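Local coordinates for phenylacetic acid degradation protein paaI (Escherichia coli, PDB 2FS2) that hydrolyses acyl-CoA thioesters as a hot dog-fold tetramer, preferring ring-hydroxylated phenylacetyl-CoA esters in the phenylacetate degradation pathway, at residues 39-44 and 93-98; 102-107 and 128-133; 11-16 and 65-70; 84-89 and 120-125. All coordinates share one frame; numbering follows the deposited sequence.

Interaction 1: residues 39-44 and 93-98; sequences MTVTAQ and DTLTAT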
# COMPACT_ATOMS: atom_id res chain seq x y z
N MSE B 39 -15.37 15.31 12.17
CA MSE B 39 -15.51 16.39 11.21
C MSE B 39 -16.85 16.23 10.53
O MSE B 39 -17.28 15.13 10.25
CB MSE B 39 -14.40 16.26 10.15
CG MSE B 39 -14.63 17.13 8.93
SE MSE B 39 -13.24 16.71 7.56
CE MSE B 39 -12.06 17.97 8.14
N THR B 40 -17.49 17.33 10.20
CA THR B 40 -18.73 17.28 9.44
C THR B 40 -18.42 17.65 7.99
O THR B 40 -17.63 18.53 7.71
CB THR B 40 -19.74 18.21 10.14
OG1 THR B 40 -20.00 17.65 11.47
CG2 THR B 40 -21.14 18.27 9.41
N VAL B 41 -18.96 16.89 7.04
CA VAL B 41 -18.80 17.20 5.62
C VAL B 41 -19.81 18.34 5.30
O VAL B 41 -21.02 18.15 5.50
CB VAL B 41 -19.18 15.97 4.84
CG1 VAL B 41 -19.17 16.26 3.34
CG2 VAL B 41 -18.27 14.77 5.28
N THR B 42 -19.26 19.50 4.94
CA THR B 42 -19.92 20.68 4.38
C THR B 42 -19.90 20.65 2.85
O THR B 42 -19.09 19.92 2.21
CB THR B 42 -19.12 21.90 4.81
OG1 THR B 42 -17.77 21.75 4.33
CG2 THR B 42 -18.97 21.95 6.30
N ALA B 43 -20.75 21.48 2.22
CA ALA B 43 -20.90 21.47 0.74
C ALA B 43 -19.60 21.85 -0.04
O ALA B 43 -19.27 21.26 -1.10
CB ALA B 43 -22.08 22.34 0.30
N GLN B 44 -18.87 22.80 0.52
CA GLN B 44 -17.54 23.20 0.10
C GLN B 44 -16.59 22.01 -0.15
O GLN B 44 -15.62 22.13 -0.90
CB GLN B 44 -16.94 24.10 1.19
CG GLN B 44 -17.81 25.30 1.65
CD GLN B 44 -18.82 24.98 2.78
OE1 GLN B 44 -19.95 24.51 2.51
NE2 GLN B 44 -18.43 25.26 4.03
N ASP B 93 -22.87 14.54 6.56
CA ASP B 93 -22.43 13.29 7.19
C ASP B 93 -21.48 13.67 8.33
O ASP B 93 -20.65 14.56 8.14
CB ASP B 93 -21.73 12.36 6.21
CG ASP B 93 -22.69 11.45 5.44
OD1 ASP B 93 -23.98 11.61 5.53
OD2 ASP B 93 -22.22 10.52 4.67
N THR B 94 -21.57 13.04 9.49
CA THR B 94 -20.52 13.33 10.53
C THR B 94 -19.57 12.17 10.48
O THR B 94 -20.02 11.05 10.61
CB THR B 94 -21.08 13.40 11.97
OG1 THR B 94 -21.79 14.62 12.07
CG2 THR B 94 -19.97 13.63 13.05
N LEU B 95 -18.27 12.47 10.40
CA LEU B 95 -17.24 11.44 10.12
C LEU B 95 -16.28 11.39 11.32
O LEU B 95 -15.82 12.42 11.80
CB LEU B 95 -16.47 11.83 8.87
CG LEU B 95 -17.24 11.88 7.57
CD1 LEU B 95 -16.36 12.18 6.37
CD2 LEU B 95 -17.96 10.57 7.35
N THR B 96 -16.01 10.20 11.82
CA THR B 96 -15.17 9.99 12.96
C THR B 96 -13.98 9.11 12.49
O THR B 96 -14.19 8.04 11.91
CB THR B 96 -16.01 9.30 14.05
OG1 THR B 96 -17.23 10.06 14.28
CG2 THR B 96 -15.36 9.42 15.40
N ALA B 97 -12.77 9.61 12.68
CA ALA B 97 -11.52 8.88 12.35
C ALA B 97 -10.88 8.46 13.68
O ALA B 97 -10.69 9.32 14.59
CB ALA B 97 -10.54 9.78 11.50
N THR B 98 -10.65 7.16 13.83
CA THR B 98 -10.01 6.61 14.98
C THR B 98 -8.69 6.02 14.54
O THR B 98 -8.66 5.18 13.65
CB THR B 98 -10.83 5.52 15.46
OG1 THR B 98 -12.10 6.04 15.95
CG2 THR B 98 -10.28 4.83 16.72
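Val41 and Leu95 meet obliquely, each offering one methyl to the other: CG2 of Val41 lies 3.4 Å from CD1 of Leu95, tighter than methyl groups usually sit. Val41 holds CG1 anti to its backbone N (chi1 175°), which leaves CG2 as the branch turned across the contact, where it also passes 3.7 Å from Asp93 O. Met39 starts out on the same face of the sheet as Leu95, but its side chain, a selenomethionine, runs away to pack on Leu23 and Ile25. The opposite face bears Thr40 and Thr94. Both threonines keep OG1 beside their own backbone N, and the two hydroxyl oxygens stand 3.6 Å apart as neighbours in contact. These pairs mark out an antiparallel ladder in the sheet of the hot dog fold, with Met39 and Leu95 as the hydrogen-bonded pair and Thr40 and Thr94 as the non-hydrogen-bonded one. The Leu95 face is the inner one: its side chain also packs on Leu57 and Leu60 of helix 54-70, the helix that the sheet wraps. Between the two strands, Leu95 N gives a straight bond of 2.8 Å to Met39 O, whereas the return bond from Met39 N to Leu95 O, at 2.9 Å, is more bent (144° at the hydrogen). One step beyond the ladder, Val41 N still donates to Asp93 O at 3.1 Å, almost linearly. The same carbonyl oxygen receives a CA-H contact from Thr40 CA at 3.6 Å. The Asp93 carboxylate turns away from residues 39-44 and is held by Phe90 N and by the side-chain amide of Gln118.

Interaction 2: residues 102-107 and 128-133; sequences RHQGKQ and GKSHRI. With SO4 (sulfate ion), chain E; SO4 (sulfate ion), chain D.
Ser130 and Gln104 are joined through a water that accepts a hydrogen bond from Gln104 NE2 and lies 2.8 Å from Ser130 OG. At the next residue, the CA of His131 passes 3.5 Å from Gln107 O in a CA-H...O contact. Arg132 makes the main grip. Its backbone N donates to Gln107 O at 2.8 Å, pinning it to the turn after strand 103-104, just past the classic beta bulge at Arg102 and His103 in the hot dog sheet. Its side chain, extended from CG to NE, lays the guanidinium flat against the amide of Gln104, the planes 1° apart and Gln104 NE2 over the guanidinium centre, 3.1 Å above its plane. Near the edge of the group, Arg132 NH1 donates to Lys106 O at 3.3 Å, reaching that oxygen from above the carbonyl plane, while NE donates to a second water at 2.8 Å. Gln104 is itself fixed: NE2 bonds to Gly105 O at 3.0 Å, and OE1 meets Tyr111 OH. A sulfate, probably from the crystallisation liquor, sits at Gln107 N. With the amide hydrogens engaged in its own plane, Gln104 presents a face to the cation, and the turn's backbone carbonyls probably help to balance the arginine's charge.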
# COMPACT_ATOMS: atom_id res chain seq x y z
N ARG B 102 -0.49 0.04 15.97
CA ARG B 102 -0.20 -1.44 15.82
C ARG B 102 1.25 -1.78 16.19
O ARG B 102 1.50 -2.82 16.66
CB ARG B 102 -0.33 -1.80 14.34
CG ARG B 102 -1.73 -1.44 13.79
CD ARG B 102 -2.91 -2.05 14.58
NE ARG B 102 -2.84 -3.50 14.80
CZ ARG B 102 -3.20 -4.46 13.90
NH1 ARG B 102 -3.58 -4.17 12.69
NH2 ARG B 102 -3.23 -5.74 14.21
N HIS B 103 2.20 -0.87 15.97
CA HIS B 103 3.57 -1.02 16.38
C HIS B 103 4.21 0.37 16.62
O HIS B 103 4.04 1.30 15.84
CB HIS B 103 4.31 -1.65 15.20
CG HIS B 103 5.80 -1.68 15.38
ND1 HIS B 103 6.41 -2.58 16.22
CD2 HIS B 103 6.79 -0.90 14.88
CE1 HIS B 103 7.71 -2.34 16.24
NE2 HIS B 103 7.97 -1.35 15.43
N GLN B 104 5.03 0.50 17.65
CA GLN B 104 5.78 1.75 17.84
C GLN B 104 7.17 1.32 18.35
O GLN B 104 7.24 0.87 19.44
CB GLN B 104 5.06 2.64 18.83
CG GLN B 104 5.82 4.03 19.06
CD GLN B 104 5.99 4.86 17.80
OE1 GLN B 104 5.01 5.35 17.26
NE2 GLN B 104 7.19 5.04 17.33
N GLY B 105 8.22 1.39 17.52
CA GLY B 105 9.61 1.20 17.92
C GLY B 105 10.17 2.50 18.43
O GLY B 105 9.44 3.52 18.56
N LYS B 106 11.48 2.52 18.68
CA LYS B 106 12.14 3.77 19.07
C LYS B 106 12.12 4.84 17.99
O LYS B 106 12.06 6.04 18.30
CB LYS B 106 13.62 3.61 19.61
CG LYS B 106 13.75 2.90 21.01
CD LYS B 106 12.96 3.62 22.19
CE LYS B 106 13.49 3.30 23.67
NZ LYS B 106 14.55 4.29 24.18
N GLN B 107 12.22 4.42 16.75
CA GLN B 107 12.23 5.34 15.62
C GLN B 107 10.96 5.27 14.77
O GLN B 107 10.47 6.29 14.30
CB GLN B 107 13.45 5.08 14.71
CG GLN B 107 14.83 5.20 15.44
CD GLN B 107 15.16 6.65 15.83
OE1 GLN B 107 15.77 6.89 16.88
NE2 GLN B 107 14.74 7.61 15.00
N GLY B 128 -0.80 3.86 8.26
CA GLY B 128 0.21 4.87 8.07
C GLY B 128 1.48 4.40 8.79
O GLY B 128 1.45 3.79 9.85
N LYS B 129 2.60 4.80 8.26
CA LYS B 129 3.83 4.42 8.88
C LYS B 129 4.49 5.74 9.32
O LYS B 129 4.55 6.66 8.56
CB LYS B 129 4.66 3.81 7.81
CG LYS B 129 6.14 3.57 8.23
CD LYS B 129 6.41 2.09 8.58
CE LYS B 129 7.89 1.81 8.97
NZ LYS B 129 8.85 2.90 8.31
N SER B 130 5.00 5.82 10.54
CA SER B 130 5.56 7.11 11.01
C SER B 130 7.05 6.96 11.27
O SER B 130 7.50 5.89 11.53
CB SER B 130 4.94 7.51 12.33
OG SER B 130 4.96 6.47 13.28
N HIS B 131 7.75 8.08 11.38
CA HIS B 131 9.19 8.13 11.55
C HIS B 131 9.42 9.28 12.57
O HIS B 131 8.92 10.37 12.37
CB HIS B 131 9.82 8.46 10.16
CG HIS B 131 11.29 8.63 10.16
ND1 HIS B 131 11.89 9.77 9.65
CD2 HIS B 131 12.29 7.81 10.58
CE1 HIS B 131 13.21 9.64 9.77
NE2 HIS B 131 13.47 8.46 10.32
N ARG B 132 10.08 9.02 13.67
CA ARG B 132 10.39 10.16 14.60
C ARG B 132 11.52 11.01 14.05
O ARG B 132 12.44 10.49 13.44
CB ARG B 132 10.70 9.59 16.00
CG ARG B 132 9.44 8.86 16.48
CD ARG B 132 9.56 8.20 17.72
NE ARG B 132 8.27 7.98 18.33
CZ ARG B 132 8.15 7.28 19.40
NH1 ARG B 132 9.26 6.75 19.89
NH2 ARG B 132 6.94 7.03 19.94
N ILE B 133 11.43 12.30 14.22
CA ILE B 133 12.29 13.21 13.47
C ILE B 133 13.19 13.97 14.49
O ILE B 133 13.97 14.83 14.13
CB ILE B 133 11.43 14.21 12.65
CG1 ILE B 133 10.35 14.85 13.51
CG2 ILE B 133 10.80 13.55 11.41
CD1 ILE B 133 10.02 16.33 13.10
S SO4 E . 12.68 1.20 15.03
O1 SO4 E . 13.90 0.39 15.01
O2 SO4 E . 12.84 2.11 13.90
O3 SO4 E . 12.52 1.96 16.25
O4 SO4 E . 11.43 0.43 14.93
S SO4 D . 5.71 -5.34 19.25
O1 SO4 D . 7.13 -5.13 18.98
O2 SO4 D . 5.67 -5.61 20.72
O3 SO4 D . 5.04 -6.44 18.50
O4 SO4 D . 5.16 -4.00 18.93
O HOH W 1 7.29 6.71 14.83
O HOH W 2 5.87 8.25 17.00

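Interaction 3: residues 11-16 and 65-70; sequences HAMYEN and FAYACN
Met13 turns its CG beside its own backbone N (chi1 -83°), runs on extended to the selenium and bends there, which places SE above the ring face of Tyr67. Tyr67 also has CG beside its backbone N, and its ring reaches across the gap between helix 2-15 and helix 54-70. The selenium of this selenomethionine stands 4.7 Å from the ring centroid and 20° off its normal, a Met-aromatic contact at some distance, while Met13 CB lies 3.9 Å from Tyr67 CE2. On its side away from the ring, SE meets Asn70 CB at 3.6 Å, the two side chains crossing at about a right angle. The phenol oxygen of Tyr67 pushes up to Tyr14: OH is 3.2 Å from Tyr14 CA and 3.7 Å from CD1, arriving at the edge of the Tyr14 ring, near its plane. That hydroxyl finds its hydrogen bond at Asp17, just past helix 2-15, and the Tyr14 hydroxyl finds its own at Ile25 O. Asn70 folds its amide back one turn, ND2 giving a bond of 2.9 Å to Ala66 O, while OD1 takes the N-H of Ala76. The short helix segments run roughly antiparallel (145°) with axes 10.9 Å apart, so large side chains must span the space as the N-terminal helix packs against the central helix of the hot dog fold. An alanine at Tyr67 is likely to leave a gap under the Met13 selenium and rob Asp17 of its phenol partner. The contact probably rests mainly on dispersion, with both tyrosine hydroxyls bonded outside the two segments.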
# COMPACT_ATOMS: atom_id res chain seq x y z
N HIS B 11 -3.54 18.97 22.90
CA HIS B 11 -3.90 20.40 23.02
C HIS B 11 -2.81 21.34 22.47
O HIS B 11 -3.12 22.31 21.82
CB HIS B 11 -4.24 20.82 24.47
CG HIS B 11 -5.57 20.30 24.93
ND1 HIS B 11 -5.78 19.83 26.20
CD2 HIS B 11 -6.73 20.07 24.24
CE1 HIS B 11 -7.02 19.37 26.30
NE2 HIS B 11 -7.61 19.51 25.12
N ALA B 12 -1.54 21.04 22.73
CA ALA B 12 -0.42 21.83 22.19
C ALA B 12 -0.42 21.84 20.69
O ALA B 12 -0.31 22.91 20.09
CB ALA B 12 0.92 21.27 22.70
N MSE B 13 -0.58 20.67 20.06
CA MSE B 13 -0.61 20.64 18.61
C MSE B 13 -1.80 21.28 17.98
O MSE B 13 -1.71 21.81 16.89
CB MSE B 13 -0.62 19.21 18.10
CG MSE B 13 0.77 18.68 18.05
SE MSE B 13 0.57 16.73 17.71
CE MSE B 13 1.12 16.03 19.47
N TYR B 14 -2.96 21.13 18.61
CA TYR B 14 -4.18 21.55 17.96
C TYR B 14 -4.19 23.06 18.01
O TYR B 14 -4.69 23.72 17.11
CB TYR B 14 -5.36 21.03 18.76
CG TYR B 14 -6.70 21.36 18.20
CD1 TYR B 14 -7.19 20.69 17.10
CD2 TYR B 14 -7.50 22.34 18.79
CE1 TYR B 14 -8.42 20.97 16.59
CE2 TYR B 14 -8.78 22.64 18.29
CZ TYR B 14 -9.23 21.94 17.19
OH TYR B 14 -10.51 22.16 16.66
N GLU B 15 -3.63 23.59 19.08
CA GLU B 15 -3.67 25.05 19.29
C GLU B 15 -3.02 25.78 18.15
O GLU B 15 -3.45 26.87 17.85
CB GLU B 15 -3.05 25.46 20.64
CG GLU B 15 -3.99 25.43 21.90
CD GLU B 15 -5.42 24.83 21.68
OE1 GLU B 15 -6.31 25.53 21.09
OE2 GLU B 15 -5.68 23.65 22.11
N ASN B 16 -2.05 25.19 17.45
CA ASN B 16 -1.61 25.78 16.21
C ASN B 16 -1.80 24.90 14.96
O ASN B 16 -0.98 24.90 14.05
CB ASN B 16 -0.18 26.27 16.34
CG ASN B 16 0.76 25.19 16.82
OD1 ASN B 16 1.20 25.20 17.98
ND2 ASN B 16 1.10 24.24 15.93
N PHE B 65 -4.10 10.31 12.52
CA PHE B 65 -2.78 9.71 12.53
C PHE B 65 -1.65 10.60 13.27
O PHE B 65 -0.86 10.08 14.06
CB PHE B 65 -2.44 9.46 11.06
CG PHE B 65 -1.08 8.91 10.82
CD1 PHE B 65 -0.56 7.94 11.64
CD2 PHE B 65 -0.39 9.25 9.70
CE1 PHE B 65 0.78 7.42 11.41
CE2 PHE B 65 0.92 8.66 9.44
CZ PHE B 65 1.49 7.80 10.36
N ALA B 66 -1.53 11.88 12.90
CA ALA B 66 -0.58 12.81 13.51
C ALA B 66 -0.84 12.83 15.02
O ALA B 66 0.12 12.75 15.81
CB ALA B 66 -0.68 14.30 12.88
N TYR B 67 -2.12 12.83 15.46
CA TYR B 67 -2.37 12.90 16.90
C TYR B 67 -1.94 11.64 17.62
O TYR B 67 -1.25 11.70 18.64
CB TYR B 67 -3.85 13.32 17.21
CG TYR B 67 -3.97 14.81 16.93
CD1 TYR B 67 -4.07 15.28 15.65
CD2 TYR B 67 -3.82 15.73 17.95
CE1 TYR B 67 -4.10 16.64 15.37
CE2 TYR B 67 -3.87 17.12 17.71
CZ TYR B 67 -4.02 17.57 16.41
OH TYR B 67 -4.03 18.94 16.18
N ALA B 68 -2.32 10.48 17.08
CA ALA B 68 -2.01 9.25 17.70
C ALA B 68 -0.45 9.06 17.74
O ALA B 68 0.07 8.65 18.76
CB ALA B 68 -2.69 8.06 16.92
N CYS B 69 0.26 9.37 16.66
CA CYS B 69 1.67 9.07 16.68
C CYS B 69 2.54 10.16 17.35
O CYS B 69 3.78 10.00 17.47
CB CYS B 69 2.22 8.78 15.30
SG CYS B 69 2.49 10.14 14.19
N ASN B 70 1.89 11.25 17.75
CA ASN B 70 2.62 12.32 18.46
C ASN B 70 2.27 12.34 19.89
O ASN B 70 2.85 13.10 20.68
CB ASN B 70 2.41 13.68 17.78
CG ASN B 70 3.35 13.83 16.56
OD1 ASN B 70 4.54 14.08 16.72
ND2 ASN B 70 2.83 13.59 15.35

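Interaction 4: residues 84-89 and 120-125; sequences DFLRPG and QKTVAL
Leu86 and Arg87 both give their backbone N-H to Val123 O, at 2.7 Å and 3.2 Å, from the same face of that carbonyl. Asp84 and Leu125 form an ordinary hydrogen-bonded antiparallel pair, with Asp84 N to Leu125 O at 2.9 Å. The doubled grip on Val123 sits at a classic beta bulge, where Val123 and Ala124 both face Ile115 of strand 108-116. Here strand 76-85 leaves the hot dog sheet, and Asp84 pairs in an antiparallel ladder with the third subunit, carrying the sheet across the interface. Among charged groups, the extended Arg87 chain brings NH1 to Thr122 O at 2.7 Å, in the guanidinium plane. Lys121 CB lies over one guanidinium face, 3.6 Å above its plane and toward the rim, and Lys121 NZ is 4.0 Å from Arg87 NH2, a close pair of positive charges. A leucine in place of Arg87 would probably leave Thr122 O without its side-chain donor and uncover the Lys121 CB it lies against. Apolar contact comes from Leu86, which lies side by side with Thr122, its CD1 3.5 Å from Thr122 CG2 and also touching Leu125 CG, with His103 of the second subunit packed on Leu86 as well.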
# COMPACT_ATOMS: atom_id res chain seq x y z
N ASP B 84 -7.78 2.95 1.60
CA ASP B 84 -8.91 2.42 0.86
C ASP B 84 -10.21 3.26 1.03
O ASP B 84 -10.68 3.40 2.15
CB ASP B 84 -9.18 1.07 1.38
CG ASP B 84 -8.08 0.11 1.02
OD1 ASP B 84 -8.16 -0.45 -0.13
OD2 ASP B 84 -7.02 -0.08 1.80
N PHE B 85 -10.78 3.78 -0.05
CA PHE B 85 -12.05 4.51 -0.02
C PHE B 85 -13.21 3.53 -0.19
O PHE B 85 -13.23 2.77 -1.16
CB PHE B 85 -12.02 5.52 -1.16
CG PHE B 85 -10.94 6.66 -0.95
CD1 PHE B 85 -9.80 6.69 -1.71
CD2 PHE B 85 -11.11 7.65 0.02
CE1 PHE B 85 -8.86 7.74 -1.63
CE2 PHE B 85 -10.15 8.68 0.18
CZ PHE B 85 -9.04 8.73 -0.67
N LEU B 86 -14.09 3.43 0.80
CA LEU B 86 -15.16 2.41 0.73
C LEU B 86 -16.59 2.94 0.44
O LEU B 86 -17.41 2.25 -0.15
CB LEU B 86 -15.16 1.61 2.02
CG LEU B 86 -13.77 1.07 2.47
CD1 LEU B 86 -13.85 0.63 3.93
CD2 LEU B 86 -13.35 -0.08 1.58
N ARG B 87 -16.90 4.10 0.94
CA ARG B 87 -18.24 4.68 0.77
C ARG B 87 -18.01 6.15 0.63
O ARG B 87 -17.05 6.65 1.17
CB ARG B 87 -19.16 4.51 1.98
CG ARG B 87 -19.53 3.15 2.28
CD ARG B 87 -20.61 3.01 3.37
NE ARG B 87 -21.06 1.61 3.55
CZ ARG B 87 -20.34 0.61 4.11
NH1 ARG B 87 -19.06 0.79 4.48
NH2 ARG B 87 -20.90 -0.61 4.26
N PRO B 88 -18.89 6.84 -0.07
CA PRO B 88 -18.77 8.29 -0.15
C PRO B 88 -19.09 8.94 1.21
O PRO B 88 -19.75 8.34 2.05
CB PRO B 88 -19.80 8.65 -1.23
CG PRO B 88 -20.11 7.27 -1.91
CD PRO B 88 -20.06 6.29 -0.79
N GLY B 89 -18.55 10.11 1.46
CA GLY B 89 -19.05 11.01 2.50
C GLY B 89 -19.98 12.13 1.93
O GLY B 89 -19.51 12.91 1.14
N GLN B 120 -22.59 4.52 11.43
CA GLN B 120 -21.61 3.47 11.75
C GLN B 120 -21.19 2.66 10.52
O GLN B 120 -20.86 1.51 10.63
CB GLN B 120 -22.19 2.54 12.80
CG GLN B 120 -21.33 2.28 14.09
CD GLN B 120 -20.72 3.56 14.69
OE1 GLN B 120 -21.40 4.63 14.73
NE2 GLN B 120 -19.40 3.47 15.15
N LYS B 121 -21.18 3.26 9.36
CA LYS B 121 -20.67 2.59 8.20
C LYS B 121 -19.23 3.09 7.96
O LYS B 121 -18.94 4.25 8.03
CB LYS B 121 -21.64 2.84 6.99
CG LYS B 121 -23.10 2.54 7.29
CD LYS B 121 -23.66 1.13 6.76
CE LYS B 121 -24.70 1.24 5.54
NZ LYS B 121 -24.87 -0.02 4.64
N THR B 122 -18.30 2.18 7.73
CA THR B 122 -16.97 2.54 7.17
C THR B 122 -16.88 3.28 5.89
O THR B 122 -17.26 2.81 4.84
CB THR B 122 -16.13 1.32 7.03
OG1 THR B 122 -16.37 0.52 8.20
CG2 THR B 122 -14.64 1.79 7.19
N VAL B 123 -16.28 4.46 5.96
CA VAL B 123 -16.03 5.25 4.83
C VAL B 123 -14.67 4.94 4.19
O VAL B 123 -14.54 5.00 2.95
CB VAL B 123 -16.13 6.70 5.29
CG1 VAL B 123 -15.49 7.66 4.32
CG2 VAL B 123 -17.65 7.04 5.61
N ALA B 124 -13.67 4.65 5.03
CA ALA B 124 -12.31 4.58 4.57
C ALA B 124 -11.41 3.92 5.66
O ALA B 124 -11.72 3.99 6.89
CB ALA B 124 -11.84 6.01 4.17
N LEU B 125 -10.32 3.30 5.20
CA LEU B 125 -9.36 2.50 6.06
C LEU B 125 -8.02 3.01 5.62
O LEU B 125 -7.81 3.29 4.45
CB LEU B 125 -9.46 0.97 5.79
CG LEU B 125 -10.73 0.30 6.28
CD1 LEU B 125 -10.90 -1.12 5.88
CD2 LEU B 125 -10.85 0.33 7.85
O HOH W 3 -5.80 1.05 4.02

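How the interactions relate
Interactions 1 and 4 pair strands of one antiparallel sheet, and interaction 2 ties a turn of that sheet to strand 122-132, while interaction 3 sets the N-terminal helix against helix 54-70, which the sheet wraps. Interactions 1 and 4, centres 11 Å apart, touch through Leu95 and Val123. Interactions 2 and 4 share strand 122-132 with centres 25 Å apart, and this strand touches the second subunit in both places, through Lys129 and Leu125. Interaction 3 reaches interaction 2 where Phe65 and Cys69 pack on Ser130. Along the chain, interaction 3 closes before interactions 2 and 4 open, whereas interaction 1 crosses both 3 and 4. The crossings bring segments far apart in sequence together around helix 54-70.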